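Local coordinates for protein glycosyl hydrolase, family 38 (Enterococcus faecalis, PDB 5KBP) that probably hydrolyses alpha-mannosidic linkages in carbohydrates, as a family 38 glycoside hydrolase, at residues N106-I109 with G110-S114; Y168-Y172 with S173-W177; E289-G292 with W293-L296; E875-T878 with P879-V883. All blocks are in the same frame, centred on the assembly; numbering follows the deposited sequence.

Contact 1: residues N106-I109 with G110-S114; sequences NMLI and GHLES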
ATOM      1  N   ASN A 106       1.754  16.383  14.749  1.00 45.47           N
ATOM      2  CA  ASN A 106       2.344  16.989  13.562  1.00 36.22           C
ATOM      3  C   ASN A 106       3.354  18.063  13.944  1.00 41.10           C
ATOM      4  O   ASN A 106       4.408  18.189  13.311  1.00 44.96           O
ATOM      5  CB  ASN A 106       1.245  17.574  12.673  1.00 37.85           C
ATOM      6  CG  ASN A 106       1.772  18.061  11.339  1.00 37.34           C
ATOM      7  OD1 ASN A 106       2.671  17.458  10.755  1.00 36.53           O
ATOM      8  ND2 ASN A 106       1.216  19.164  10.850  1.00 42.69           N
ATOM      9  N   MET A 107       3.049  18.845  14.982  1.00 44.09           N
ATOM     10  CA  MET A 107       3.980  19.870  15.439  1.00 41.81           C
ATOM     11  C   MET A 107       5.097  19.269  16.284  1.00 41.43           C
ATOM     12  O   MET A 107       6.246  19.714  16.206  1.00 46.81           O
ATOM     13  CB  MET A 107       3.232  20.943  16.233  1.00 37.05           C
ATOM     14  CG  MET A 107       1.890  21.344  15.635  1.00 47.04           C
ATOM     15  SD  MET A 107       1.036  22.620  16.585  1.00 51.45           S
ATOM     16  CE  MET A 107       1.928  24.067  16.042  1.00 53.36           C
ATOM     17  N   LEU A 108       4.773  18.254  17.088  1.00 45.56           N
ATOM     18  CA  LEU A 108       5.777  17.616  17.932  1.00 45.73           C
ATOM     19  C   LEU A 108       6.836  16.917  17.089  1.00 42.01           C
ATOM     20  O   LEU A 108       8.039  17.063  17.336  1.00 45.62           O
ATOM     21  CB  LEU A 108       5.097  16.635  18.891  1.00 52.13           C
ATOM     22  CG  LEU A 108       5.868  16.032  20.071  1.00 54.16           C
ATOM     23  CD1 LEU A 108       6.590  14.749  19.678  1.00 51.81           C
ATOM     24  CD2 LEU A 108       6.843  17.042  20.666  1.00 49.28           C
ATOM     25  N   ILE A 109       6.406  16.156  16.080  1.00 36.89           N
ATOM     26  CA  ILE A 109       7.358  15.470  15.213  1.00 32.90           C
ATOM     27  C   ILE A 109       8.050  16.466  14.290  1.00 39.02           C
ATOM     28  O   ILE A 109       9.250  16.348  14.017  1.00 38.55           O
ATOM     29  CB  ILE A 109       6.653  14.351  14.426  1.00 40.50           C
ATOM     30  CG1 ILE A 109       6.179  13.255  15.384  1.00 45.36           C
ATOM     31  CG2 ILE A 109       7.574  13.772  13.360  1.00 41.99           C
ATOM     32  CD1 ILE A 109       5.542  12.071  14.692  1.00 43.16           C
ATOM     33  N   GLY A 110       7.311  17.462  13.800  1.00 43.66           N
ATOM     34  CA  GLY A 110       7.937  18.503  13.002  1.00 32.05           C
ATOM     35  C   GLY A 110       9.037  19.223  13.753  1.00 38.86           C
ATOM     36  O   GLY A 110      10.073  19.567  13.181  1.00 45.84           O
ATOM     37  N   HIS A 111       8.833  19.447  15.054  1.00 36.60           N
ATOM     38  CA  HIS A 111       9.861  20.088  15.869  1.00 39.16           C
ATOM     39  C   HIS A 111      11.065  19.173  16.057  1.00 44.03           C
ATOM     40  O   HIS A 111      12.207  19.579  15.815  1.00 46.12           O
ATOM     41  CB  HIS A 111       9.279  20.497  17.223  1.00 38.40           C
ATOM     42  CG  HIS A 111      10.301  21.013  18.189  1.00 52.92           C
ATOM     43  ND1 HIS A 111      10.787  20.257  19.234  1.00 52.78           N
ATOM     44  CD2 HIS A 111      10.929  22.210  18.267  1.00 54.95           C
ATOM     45  CE1 HIS A 111      11.669  20.966  19.915  1.00 56.61           C
ATOM     46  NE2 HIS A 111      11.775  22.155  19.349  1.00 57.84           N
ATOM     47  N   LEU A 112      10.826  17.931  16.489  1.00 45.13           N
ATOM     48  CA  LEU A 112      11.929  17.012  16.751  1.00 45.22           C
ATOM     49  C   LEU A 112      12.727  16.723  15.485  1.00 44.36           C
ATOM     50  O   LEU A 112      13.952  16.556  15.540  1.00 51.07           O
ATOM     51  CB  LEU A 112      11.399  15.714  17.358  1.00 42.60           C
ATOM     52  CG  LEU A 112      10.722  15.810  18.728  1.00 46.54           C
ATOM     53  CD1 LEU A 112      10.177  14.456  19.138  1.00 40.83           C
ATOM     54  CD2 LEU A 112      11.686  16.341  19.778  1.00 45.79           C
ATOM     55  N   GLU A 113      12.052  16.657  14.335  1.00 43.16           N
ATOM     56  CA  GLU A 113      12.761  16.426  13.080  1.00 46.37           C
ATOM     57  C   GLU A 113      13.546  17.660  12.652  1.00 46.79           C
ATOM     58  O   GLU A 113      14.668  17.544  12.146  1.00 48.75           O
ATOM     59  CB  GLU A 113      11.778  16.014  11.985  1.00 36.75           C
ATOM     60  CG  GLU A 113      11.167  14.638  12.187  1.00 56.37           C
ATOM     61  CD  GLU A 113      12.191  13.528  12.090  1.00 70.47           C
ATOM     62  OE1 GLU A 113      13.059  13.599  11.195  1.00 72.04           O
ATOM     63  OE2 GLU A 113      12.134  12.589  12.910  1.00 71.35           O
ATOM     64  N   SER A 114      12.973  18.851  12.845  1.00 38.11           N
ATOM     65  CA  SER A 114      13.675  20.077  12.476  1.00 34.78           C
ATOM     66  C   SER A 114      14.943  20.258  13.299  1.00 40.95           C
ATOM     67  O   SER A 114      15.951  20.761  12.792  1.00 44.59           O
ATOM     68  CB  SER A 114      12.751  21.280  12.645  1.00 46.20           C
ATOM     69  OG  SER A 114      11.623  21.181  11.795  1.00 52.11           O
TER
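Asn106 to Glu113 follow regular alpha-helical geometry, each backbone N-H from Gly110 to Glu113 donating to the carbonyl four residues earlier; Gly110 N reaches Asn106 O at 3.0 Å and Glu113 N reaches Ile109 O at 2.8 Å. On the flank of this turn Leu108 and Leu112 meet through one methyl each, CD1 to CD1 at 3.6 Å, with the side chains set at a slant to each other. Leu108 swings its CG away from the backbone N (chi1 -168°), which carries the branch forward along the helix to its partner. Next to them Ile109 and Glu113 run alongside each other, Ile109 CG2 lying 3.9 Å from Glu113 CG. The carboxylate of Glu113 then bends off to salt bridges with Lys116 and Lys345. One turn on, Ser114 folds its hydroxyl back to Gly110, OG donating to O at 2.6 Å; as Ser114 N also bonds this carbonyl, from the opposite face of its plane, two donors grip one oxygen. Within the fold, helix 100-117 lays Ile109 against Asp341, Trp344, Lys345 and Leu348 of helix 337-348, while Leu112 touches Glu838 and Asn106 is tied to Tyr90 and Ile91.

Contact 2: residues Y168-Y172 with S173-W177; sequences YSSQY and SEMWW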
ATOM      1  N   TYR A 168     -15.197  38.503   9.578  1.00109.55           N
ATOM      2  CA  TYR A 168     -14.138  37.760   8.897  1.00104.38           C
ATOM      3  C   TYR A 168     -13.584  38.527   7.704  1.00107.67           C
ATOM      4  O   TYR A 168     -13.306  37.948   6.650  1.00106.86           O
ATOM      5  CB  TYR A 168     -14.648  36.388   8.470  1.00101.48           C
ATOM      6  CG  TYR A 168     -15.215  35.584   9.616  1.00104.90           C
ATOM      7  CD1 TYR A 168     -14.379  34.953  10.526  1.00 99.71           C
ATOM      8  CD2 TYR A 168     -16.586  35.461   9.792  1.00112.36           C
ATOM      9  CE1 TYR A 168     -14.892  34.220  11.579  1.00102.34           C
ATOM     10  CE2 TYR A 168     -17.110  34.729  10.841  1.00114.83           C
ATOM     11  CZ  TYR A 168     -16.258  34.111  11.732  1.00107.93           C
ATOM     12  OH  TYR A 168     -16.773  33.381  12.777  1.00109.21           O
ATOM     13  N   SER A 169     -13.419  39.839   7.850  1.00110.93           N
ATOM     14  CA  SER A 169     -12.818  40.680   6.827  1.00110.35           C
ATOM     15  C   SER A 169     -11.788  41.585   7.482  1.00104.73           C
ATOM     16  O   SER A 169     -12.055  42.176   8.533  1.00105.11           O
ATOM     17  CB  SER A 169     -13.875  41.514   6.095  1.00114.58           C
ATOM     18  OG  SER A 169     -14.759  40.687   5.359  1.00116.56           O
ATOM     19  N   SER A 170     -10.613  41.685   6.868  1.00 99.82           N
ATOM     20  CA  SER A 170      -9.527  42.507   7.380  1.00 94.92           C
ATOM     21  C   SER A 170      -9.162  43.574   6.360  1.00 95.33           C
ATOM     22  O   SER A 170      -9.090  43.299   5.157  1.00 92.32           O
ATOM     23  CB  SER A 170      -8.297  41.658   7.711  1.00 86.17           C
ATOM     24  OG  SER A 170      -7.229  42.465   8.178  1.00 84.90           O
ATOM     25  N   GLN A 171      -8.938  44.796   6.847  1.00 91.07           N
ATOM     26  CA  GLN A 171      -8.486  45.866   5.967  1.00 86.56           C
ATOM     27  C   GLN A 171      -7.102  45.579   5.405  1.00 84.56           C
ATOM     28  O   GLN A 171      -6.757  46.069   4.324  1.00 93.83           O
ATOM     29  CB  GLN A 171      -8.477  47.200   6.715  1.00 86.82           C
ATOM     30  CG  GLN A 171      -9.850  47.762   7.024  1.00 95.52           C
ATOM     31  CD  GLN A 171      -9.776  49.070   7.787  1.00104.53           C
ATOM     32  OE1 GLN A 171      -8.878  49.275   8.602  1.00103.55           O
ATOM     33  NE2 GLN A 171     -10.718  49.966   7.518  1.00109.55           N
ATOM     34  N   TYR A 172      -6.301  44.790   6.115  1.00 70.28           N
ATOM     35  CA  TYR A 172      -4.911  44.570   5.752  1.00 66.46           C
ATOM     36  C   TYR A 172      -4.621  43.081   5.633  1.00 59.57           C
ATOM     37  O   TYR A 172      -5.375  42.235   6.122  1.00 63.75           O
ATOM     38  CB  TYR A 172      -3.961  45.201   6.779  1.00 71.04           C
ATOM     39  CG  TYR A 172      -4.332  46.611   7.172  1.00 74.99           C
ATOM     40  CD1 TYR A 172      -4.025  47.686   6.348  1.00 72.67           C
ATOM     41  CD2 TYR A 172      -4.986  46.870   8.370  1.00 80.34           C
ATOM     42  CE1 TYR A 172      -4.360  48.979   6.705  1.00 84.24           C
ATOM     43  CE2 TYR A 172      -5.327  48.158   8.735  1.00 83.52           C
ATOM     44  CZ  TYR A 172      -5.011  49.208   7.899  1.00 87.39           C
ATOM     45  OH  TYR A 172      -5.347  50.494   8.258  1.00 87.87           O
ATOM     46  N   SER A 173      -3.506  42.773   4.971  1.00 47.06           N
ATOM     47  CA  SER A 173      -3.007  41.408   4.872  1.00 43.44           C
ATOM     48  C   SER A 173      -2.276  40.958   6.129  1.00 46.01           C
ATOM     49  O   SER A 173      -1.783  39.825   6.168  1.00 48.29           O
ATOM     50  CB  SER A 173      -2.087  41.271   3.656  1.00 41.92           C
ATOM     51  OG  SER A 173      -1.154  42.336   3.596  1.00 44.52           O
ATOM     52  N   GLU A 174      -2.184  41.816   7.142  1.00 50.56           N
ATOM     53  CA  GLU A 174      -1.675  41.459   8.457  1.00 47.48           C
ATOM     54  C   GLU A 174      -2.783  41.685   9.475  1.00 54.82           C
ATOM     55  O   GLU A 174      -3.560  42.637   9.354  1.00 57.57           O
ATOM     56  CB  GLU A 174      -0.438  42.283   8.836  1.00 53.08           C
ATOM     57  CG  GLU A 174       0.733  42.169   7.867  1.00 60.25           C
ATOM     58  CD  GLU A 174       0.537  42.992   6.608  1.00 62.94           C
ATOM     59  OE1 GLU A 174       0.798  42.467   5.505  1.00 63.18           O
ATOM     60  OE2 GLU A 174       0.114  44.160   6.722  1.00 60.15           O
ATOM     61  N   MET A 175      -2.857  40.812  10.475  1.00 56.97           N
ATOM     62  CA  MET A 175      -3.960  40.867  11.423  1.00 55.94           C
ATOM     63  C   MET A 175      -3.571  40.119  12.689  1.00 54.75           C
ATOM     64  O   MET A 175      -2.599  39.359  12.716  1.00 51.41           O
ATOM     65  CB  MET A 175      -5.239  40.278  10.818  1.00 57.73           C
ATOM     66  CG  MET A 175      -5.189  38.768  10.629  1.00 61.33           C
ATOM     67  SD  MET A 175      -6.413  38.162   9.456  1.00 65.76           S
ATOM     68  CE  MET A 175      -5.855  38.961   7.952  1.00 65.72           C
ATOM     69  N   TRP A 176      -4.349  40.351  13.742  1.00 52.57           N
ATOM     70  CA  TRP A 176      -4.235  39.581  14.970  1.00 48.57           C
ATOM     71  C   TRP A 176      -5.253  38.452  14.954  1.00 53.68           C
ATOM     72  O   TRP A 176      -6.404  38.644  14.551  1.00 58.96           O
ATOM     73  CB  TRP A 176      -4.454  40.468  16.198  1.00 54.60           C
ATOM     74  CG  TRP A 176      -3.434  41.549  16.344  1.00 61.00           C
ATOM     75  CD1 TRP A 176      -3.647  42.894  16.255  1.00 63.15           C
ATOM     76  CD2 TRP A 176      -2.033  41.378  16.591  1.00 65.22           C
ATOM     77  NE1 TRP A 176      -2.466  43.572  16.440  1.00 66.82           N
ATOM     78  CE2 TRP A 176      -1.460  42.665  16.648  1.00 65.72           C
ATOM     79  CE3 TRP A 176      -1.208  40.264  16.775  1.00 62.32           C
ATOM     80  CZ2 TRP A 176      -0.101  42.868  16.878  1.00 65.67           C
ATOM     81  CZ3 TRP A 176       0.141  40.468  17.004  1.00 63.34           C
ATOM     82  CH2 TRP A 176       0.681  41.759  17.053  1.00 66.65           C
ATOM     83  N   TRP A 177      -4.822  37.271  15.382  1.00 51.54           N
ATOM     84  CA  TRP A 177      -5.686  36.098  15.441  1.00 51.52           C
ATOM     85  C   TRP A 177      -5.802  35.671  16.897  1.00 54.47           C
ATOM     86  O   TRP A 177      -4.830  35.187  17.488  1.00 50.11           O
ATOM     87  CB  TRP A 177      -5.141  34.968  14.570  1.00 51.25           C
ATOM     88  CG  TRP A 177      -6.151  33.904  14.285  1.00 53.90           C
ATOM     89  CD1 TRP A 177      -7.446  33.865  14.714  1.00 49.09           C
ATOM     90  CD2 TRP A 177      -5.952  32.722  13.502  1.00 60.74           C
ATOM     91  NE1 TRP A 177      -8.064  32.731  14.249  1.00 55.81           N
ATOM     92  CE2 TRP A 177      -7.169  32.011  13.502  1.00 64.29           C
ATOM     93  CE3 TRP A 177      -4.862  32.194  12.802  1.00 61.03           C
ATOM     94  CZ2 TRP A 177      -7.326  30.802  12.831  1.00 65.36           C
ATOM     95  CZ3 TRP A 177      -5.022  30.993  12.135  1.00 63.39           C
ATOM     96  CH2 TRP A 177      -6.243  30.312  12.153  1.00 63.53           C
TER
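Ser170 and Met175 face each other across an open bend in the chain, the terminal methyl of the methionine coming to rest on the serine: Met175 CE lies 3.6 Å from Ser170 CB and 3.8 Å from Ser170 OG. The same methyl lies 3.8 Å from Tyr172 O, so it sits against both the side chain and the backbone of the bend. Met175 gets there by folding back: its CG stands between the backbone N and the carbonyl carbon (chi1 70°), and the chain bends again at the sulfur, turning CE toward Ser170.

One step further out, Ser170 OG donates to Tyr172 O at 2.8 Å, the donor tilted 17° from the carbonyl plane. This bond closes the bend from within its first half and fixes the hydroxyl beside the methyl. On the far side of the bend Ser173 OG lies 2.7 Å from Glu174 OE1 and also close to Tyr221 O. Glu174 keeps a second tie through OE2 to Ser223. The Tyr172 ring leads away from the bend, with Gln171 CB over one face near its rim, and its hydroxyl is hydrogen-bonded to Asp277.

The bend leads from the short strand 169-170, which pairs in parallel with 155-156, into strand 174-178 of the five-stranded mixed sheet. There 174-178 runs between 184-189 and 280-282, and Met175 packs on Leu189 of the first and Val281 of the second.

Contact 3: residues E289-G292 with W293-L296; sequences ETDG and WYTL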
ATOM      1  N   GLU A 289     -18.357  34.220   5.726  1.00 74.20           N
ATOM      2  CA  GLU A 289     -18.875  35.401   5.045  1.00 76.78           C
ATOM      3  C   GLU A 289     -18.613  35.373   3.542  1.00 68.12           C
ATOM      4  O   GLU A 289     -18.494  36.430   2.914  1.00 70.47           O
ATOM      5  CB  GLU A 289     -18.290  36.666   5.670  1.00 80.16           C
ATOM      6  CG  GLU A 289     -18.653  36.845   7.136  1.00 87.82           C
ATOM      7  CD  GLU A 289     -18.068  38.108   7.735  1.00102.74           C
ATOM      8  OE1 GLU A 289     -17.207  38.735   7.083  1.00106.83           O
ATOM      9  OE2 GLU A 289     -18.474  38.475   8.857  1.00106.39           O
ATOM     10  N   THR A 290     -18.522  34.187   2.954  1.00 62.20           N
ATOM     11  CA  THR A 290     -18.393  34.016   1.515  1.00 56.79           C
ATOM     12  C   THR A 290     -19.722  33.532   0.945  1.00 61.38           C
ATOM     13  O   THR A 290     -20.719  33.398   1.659  1.00 58.26           O
ATOM     14  CB  THR A 290     -17.262  33.038   1.187  1.00 57.77           C
ATOM     15  OG1 THR A 290     -17.590  31.738   1.692  1.00 58.24           O
ATOM     16  CG2 THR A 290     -15.959  33.504   1.822  1.00 52.79           C
ATOM     17  N   ASP A 291     -19.736  33.266  -0.363  1.00 71.19           N
ATOM     18  CA  ASP A 291     -20.951  32.761  -0.991  1.00 79.05           C
ATOM     19  C   ASP A 291     -21.256  31.319  -0.606  1.00 72.71           C
ATOM     20  O   ASP A 291     -22.348  30.831  -0.919  1.00 67.65           O
ATOM     21  CB  ASP A 291     -20.855  32.891  -2.515  1.00 85.24           C
ATOM     22  CG  ASP A 291     -19.553  32.342  -3.072  1.00 93.03           C
ATOM     23  OD1 ASP A 291     -19.072  31.302  -2.576  1.00 95.52           O
ATOM     24  OD2 ASP A 291     -19.011  32.955  -4.014  1.00 95.70           O
ATOM     25  N   GLY A 292     -20.328  30.630   0.058  1.00 67.30           N
ATOM     26  CA  GLY A 292     -20.553  29.276   0.519  1.00 63.39           C
ATOM     27  C   GLY A 292     -20.433  28.197  -0.535  1.00 61.15           C
ATOM     28  O   GLY A 292     -20.665  27.022  -0.219  1.00 59.49           O
ATOM     29  N   TRP A 293     -20.078  28.551  -1.771  1.00 53.56           N
ATOM     30  CA  TRP A 293     -19.960  27.571  -2.842  1.00 56.98           C
ATOM     31  C   TRP A 293     -18.614  26.864  -2.865  1.00 53.34           C
ATOM     32  O   TRP A 293     -18.530  25.745  -3.384  1.00 50.49           O
ATOM     33  CB  TRP A 293     -20.194  28.234  -4.204  1.00 59.23           C
ATOM     34  CG  TRP A 293     -21.598  28.697  -4.410  1.00 66.98           C
ATOM     35  CD1 TRP A 293     -22.032  29.988  -4.503  1.00 68.72           C
ATOM     36  CD2 TRP A 293     -22.759  27.871  -4.550  1.00 66.49           C
ATOM     37  NE1 TRP A 293     -23.392  30.016  -4.698  1.00 71.31           N
ATOM     38  CE2 TRP A 293     -23.863  28.728  -4.728  1.00 69.93           C
ATOM     39  CE3 TRP A 293     -22.972  26.489  -4.543  1.00 62.68           C
ATOM     40  CZ2 TRP A 293     -25.159  28.249  -4.898  1.00 65.87           C
ATOM     41  CZ3 TRP A 293     -24.257  26.017  -4.710  1.00 58.89           C
ATOM     42  CH2 TRP A 293     -25.334  26.893  -4.888  1.00 60.03           C
ATOM     43  N   TYR A 294     -17.566  27.480  -2.328  1.00 55.67           N
ATOM     44  CA  TYR A 294     -16.223  26.918  -2.398  1.00 62.87           C
ATOM     45  C   TYR A 294     -15.584  26.855  -1.019  1.00 64.14           C
ATOM     46  O   TYR A 294     -14.398  27.150  -0.845  1.00 59.22           O
ATOM     47  CB  TYR A 294     -15.356  27.711  -3.372  1.00 68.72           C
ATOM     48  CG  TYR A 294     -15.929  27.728  -4.769  1.00 70.46           C
ATOM     49  CD1 TYR A 294     -15.718  26.665  -5.639  1.00 71.50           C
ATOM     50  CD2 TYR A 294     -16.698  28.794  -5.212  1.00 74.29           C
ATOM     51  CE1 TYR A 294     -16.249  26.671  -6.915  1.00 75.50           C
ATOM     52  CE2 TYR A 294     -17.233  28.809  -6.484  1.00 77.67           C
ATOM     53  CZ  TYR A 294     -17.006  27.745  -7.333  1.00 78.74           C
ATOM     54  OH  TYR A 294     -17.536  27.754  -8.602  1.00 79.38           O
ATOM     55  N   THR A 295     -16.370  26.463  -0.013  1.00 74.01           N
ATOM     56  CA  THR A 295     -15.804  26.142   1.294  1.00 64.71           C
ATOM     57  C   THR A 295     -14.997  24.851   1.240  1.00 53.83           C
ATOM     58  O   THR A 295     -14.036  24.685   2.000  1.00 50.58           O
ATOM     59  CB  THR A 295     -16.924  26.026   2.333  1.00 67.89           C
ATOM     60  OG1 THR A 295     -17.682  27.242   2.363  1.00 72.41           O
ATOM     61  CG2 THR A 295     -16.359  25.762   3.723  1.00 79.23           C
ATOM     62  N   LEU A 296     -15.363  23.942   0.333  1.00 55.64           N
ATOM     63  CA  LEU A 296     -14.806  22.594   0.239  1.00 57.48           C
ATOM     64  C   LEU A 296     -15.077  21.781   1.500  1.00 54.02           C
ATOM     65  O   LEU A 296     -14.349  20.831   1.800  1.00 58.08           O
ATOM     66  CB  LEU A 296     -13.304  22.623  -0.074  1.00 58.67           C
ATOM     67  CG  LEU A 296     -12.912  23.512  -1.257  1.00 61.23           C
ATOM     68  CD1 LEU A 296     -11.423  23.411  -1.543  1.00 54.92           C
ATOM     69  CD2 LEU A 296     -13.727  23.159  -2.494  1.00 66.06           C
TER
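An Asx turn shapes the chain here: the carboxylate of Asp291 reaches forward and accepts the backbone N-H of Trp293, two residues on, OD1 to N at 3.0 Å. The bond is nearly straight (166° at the hydrogen), though the N-H meets OD1 on its anti side and 30° out of the carboxylate plane. Asp291 can fold this way because its CG sits between its own N and carbonyl carbon (chi1 49°), which points the acid along the chain. The two side chains then cross at about a right angle, with Asp291 CG 3.7 Å from Trp293 CD1. Asp291 O lies over one face of the indole, 3.7 Å from the same CD1 atom.

Gly292 takes the middle of the turn with a positive phi, a backbone shape that suits glycine. A weak bond from Gly292 N to Thr290 OG1, 3.4 Å long, is of the ST-turn kind and overlaps the Asx turn; both lie in the connection from strand 280-282 to helix 304-332. Further on, Thr295 OG1 is buried beside Gly292, 4.0 Å from its O, and finds no polar partner. Residues around 707-709 lie against the turn: Asn708 donates to Gly292 O, Pro709 touches the indole, and Glu707 shares a backbone bond with Asp291. Arg631 makes a cation-pi contact with Trp293.

Contact 4: residues E875-T878 with P879-V883; sequences EPLT and PAIEV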
ATOM      1  N   GLU A 875       7.686  20.465  27.077  1.00 51.76           N
ATOM      2  CA  GLU A 875       8.698  21.228  27.788  1.00 52.66           C
ATOM      3  C   GLU A 875       8.040  22.221  28.742  1.00 55.52           C
ATOM      4  O   GLU A 875       6.950  22.727  28.460  1.00 61.07           O
ATOM      5  CB  GLU A 875       9.615  21.983  26.818  1.00 57.12           C
ATOM      6  CG  GLU A 875      10.452  21.072  25.936  1.00 63.09           C
ATOM      7  CD  GLU A 875      11.280  20.081  26.736  1.00 70.72           C
ATOM      8  OE1 GLU A 875      11.765  20.440  27.829  1.00 65.81           O
ATOM      9  OE2 GLU A 875      11.446  18.935  26.266  1.00 71.96           O
ATOM     10  N   PRO A 876       8.681  22.520  29.874  1.00 53.04           N
ATOM     11  CA  PRO A 876       8.037  23.360  30.892  1.00 52.31           C
ATOM     12  C   PRO A 876       7.600  24.707  30.336  1.00 54.77           C
ATOM     13  O   PRO A 876       8.268  25.300  29.486  1.00 63.61           O
ATOM     14  CB  PRO A 876       9.129  23.523  31.957  1.00 51.82           C
ATOM     15  CG  PRO A 876      10.000  22.328  31.784  1.00 55.82           C
ATOM     16  CD  PRO A 876      10.006  22.043  30.310  1.00 53.73           C
ATOM     17  N   LEU A 877       6.457  25.181  30.824  1.00 54.85           N
ATOM     18  CA  LEU A 877       5.924  26.460  30.379  1.00 61.98           C
ATOM     19  C   LEU A 877       6.795  27.606  30.882  1.00 70.99           C
ATOM     20  O   LEU A 877       7.314  27.571  32.000  1.00 71.26           O
ATOM     21  CB  LEU A 877       4.486  26.636  30.869  1.00 56.75           C
ATOM     22  CG  LEU A 877       3.431  25.737  30.220  1.00 54.32           C
ATOM     23  CD1 LEU A 877       2.088  25.879  30.920  1.00 58.01           C
ATOM     24  CD2 LEU A 877       3.301  26.066  28.740  1.00 44.18           C
ATOM     25  N   THR A 878       6.954  28.621  30.042  1.00 76.76           N
ATOM     26  CA  THR A 878       7.735  29.811  30.377  1.00 85.23           C
ATOM     27  C   THR A 878       6.871  31.043  30.148  1.00 86.07           C
ATOM     28  O   THR A 878       6.631  31.418  28.981  1.00 92.86           O
ATOM     29  CB  THR A 878       9.015  29.883  29.547  1.00 82.04           C
ATOM     30  OG1 THR A 878       8.697  29.705  28.159  1.00 79.37           O
ATOM     31  CG2 THR A 878      10.000  28.806  29.984  1.00 75.55           C
ATOM     32  N   PRO A 879       6.377  31.702  31.209  1.00 79.85           N
ATOM     33  CA  PRO A 879       6.599  31.330  32.612  1.00 79.84           C
ATOM     34  C   PRO A 879       5.734  30.154  33.061  1.00 79.46           C
ATOM     35  O   PRO A 879       4.765  29.806  32.385  1.00 84.33           O
ATOM     36  CB  PRO A 879       6.219  32.602  33.368  1.00 76.49           C
ATOM     37  CG  PRO A 879       5.176  33.229  32.513  1.00 79.15           C
ATOM     38  CD  PRO A 879       5.570  32.929  31.088  1.00 76.21           C
ATOM     39  N   ALA A 880       6.084  29.557  34.195  1.00 77.29           N
ATOM     40  CA  ALA A 880       5.405  28.360  34.665  1.00 74.56           C
ATOM     41  C   ALA A 880       4.035  28.692  35.247  1.00 71.83           C
ATOM     42  O   ALA A 880       3.796  29.795  35.746  1.00 68.19           O
ATOM     43  CB  ALA A 880       6.252  27.642  35.716  1.00 71.82           C
ATOM     44  N   ILE A 881       3.133  27.717  35.171  1.00 67.60           N
ATOM     45  CA  ILE A 881       1.817  27.789  35.795  1.00 68.41           C
ATOM     46  C   ILE A 881       1.737  26.675  36.829  1.00 67.49           C
ATOM     47  O   ILE A 881       2.137  25.538  36.553  1.00 69.05           O
ATOM     48  CB  ILE A 881       0.680  27.670  34.760  1.00 64.58           C
ATOM     49  CG1 ILE A 881       0.563  28.948  33.922  1.00 56.29           C
ATOM     50  CG2 ILE A 881      -0.649  27.378  35.443  1.00 65.65           C
ATOM     51  CD1 ILE A 881       1.496  29.005  32.731  1.00 60.73           C
ATOM     52  N   GLU A 882       1.239  27.007  38.019  1.00 61.45           N
ATOM     53  CA  GLU A 882       1.154  26.033  39.099  1.00 61.27           C
ATOM     54  C   GLU A 882       0.295  24.844  38.687  1.00 62.57           C
ATOM     55  O   GLU A 882      -0.707  24.993  37.983  1.00 70.60           O
ATOM     56  CB  GLU A 882       0.582  26.691  40.355  1.00 67.86           C
ATOM     57  CG  GLU A 882       1.358  27.917  40.812  1.00 74.78           C
ATOM     58  CD  GLU A 882       2.747  27.576  41.311  1.00 83.09           C
ATOM     59  OE1 GLU A 882       2.862  27.042  42.434  1.00 86.80           O
ATOM     60  OE2 GLU A 882       3.725  27.835  40.578  1.00 82.46           O
ATOM     61  N   VAL A 883       0.700  23.651  39.131  1.00 59.24           N
ATOM     62  CA  VAL A 883      -0.024  22.437  38.773  1.00 57.38           C
ATOM     63  C   VAL A 883      -1.420  22.411  39.377  1.00 63.03           C
ATOM     64  O   VAL A 883      -2.307  21.729  38.849  1.00 65.38           O
ATOM     65  CB  VAL A 883       0.773  21.189  39.197  1.00 55.26           C
ATOM     66  CG1 VAL A 883       2.103  21.130  38.457  1.00 48.23           C
ATOM     67  CG2 VAL A 883       0.991  21.183  40.704  1.00 51.00           C
TER
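This is a surface turn built on a cis-proline, with an apolar pair bridging its two limbs, in the loop between strands 864-870 and 892-897 of the C-terminal beta sandwich. The backbone of Leu877-Thr878-Pro879-Ala880 fits a type VIb beta turn: the peptide bond before Pro879 is cis, and the angles of Thr878 and Pro879 are both extended. The cis bond brings the CA atoms of Thr878 and Pro879 to 2.9 Å, and the chain reverses sharply enough to place Leu877 CA 4.7 Å from Ala880 CA. Leu877 O stands 3.2 Å from Ala880 N, but the N-H is not directed at it and the pair is not a hydrogen bond, so the turn owes its shape to the cis peptide and not to the bond that closes a type I or II turn.

The limbs come together through their side chains. Leu877 points toward the second limb, its CB passing 3.5 Å from Pro879 O, and Ile881 turns the end of its side chain back to meet it. The Ala880 methyl lies 3.9 Å from Leu877 O.

Underneath, Leu869 of strand 864-870 touches both Leu877 and Ile881, so the pair rests on that strand, and a backbone hydrogen bond between Leu877 and Leu869 ties the first limb down. Farther along the loop Val883 touches Ala866 of the same strand. The bridge itself is methyl to methyl: with Ile881 CD1 swung round by chi2 (85°), it lies 3.7 Å from Leu877 CD1.

The four contacts follow one another along the chain without overlapping. Contacts 2 and 3 touch: Tyr168 N approaches Glu289 OE1 at 3.2 Å in a weak hydrogen bond, and Ser169 OG packs on the same carboxylate oxygen, tying the start of the bend at 168-177 to the loop at 289-296; their centres are 19 Å apart. Contacts 1 and 4 come from distant parts of the sequence yet lie on the same side of the chain's centre, nearest atoms about 6 Å apart without touching. Contacts 3 and 4 are farthest apart, centres 41 Å. All four lie away from Phe253 and Tyr256, which bind calcium in this protein although no ion is bound to this chain.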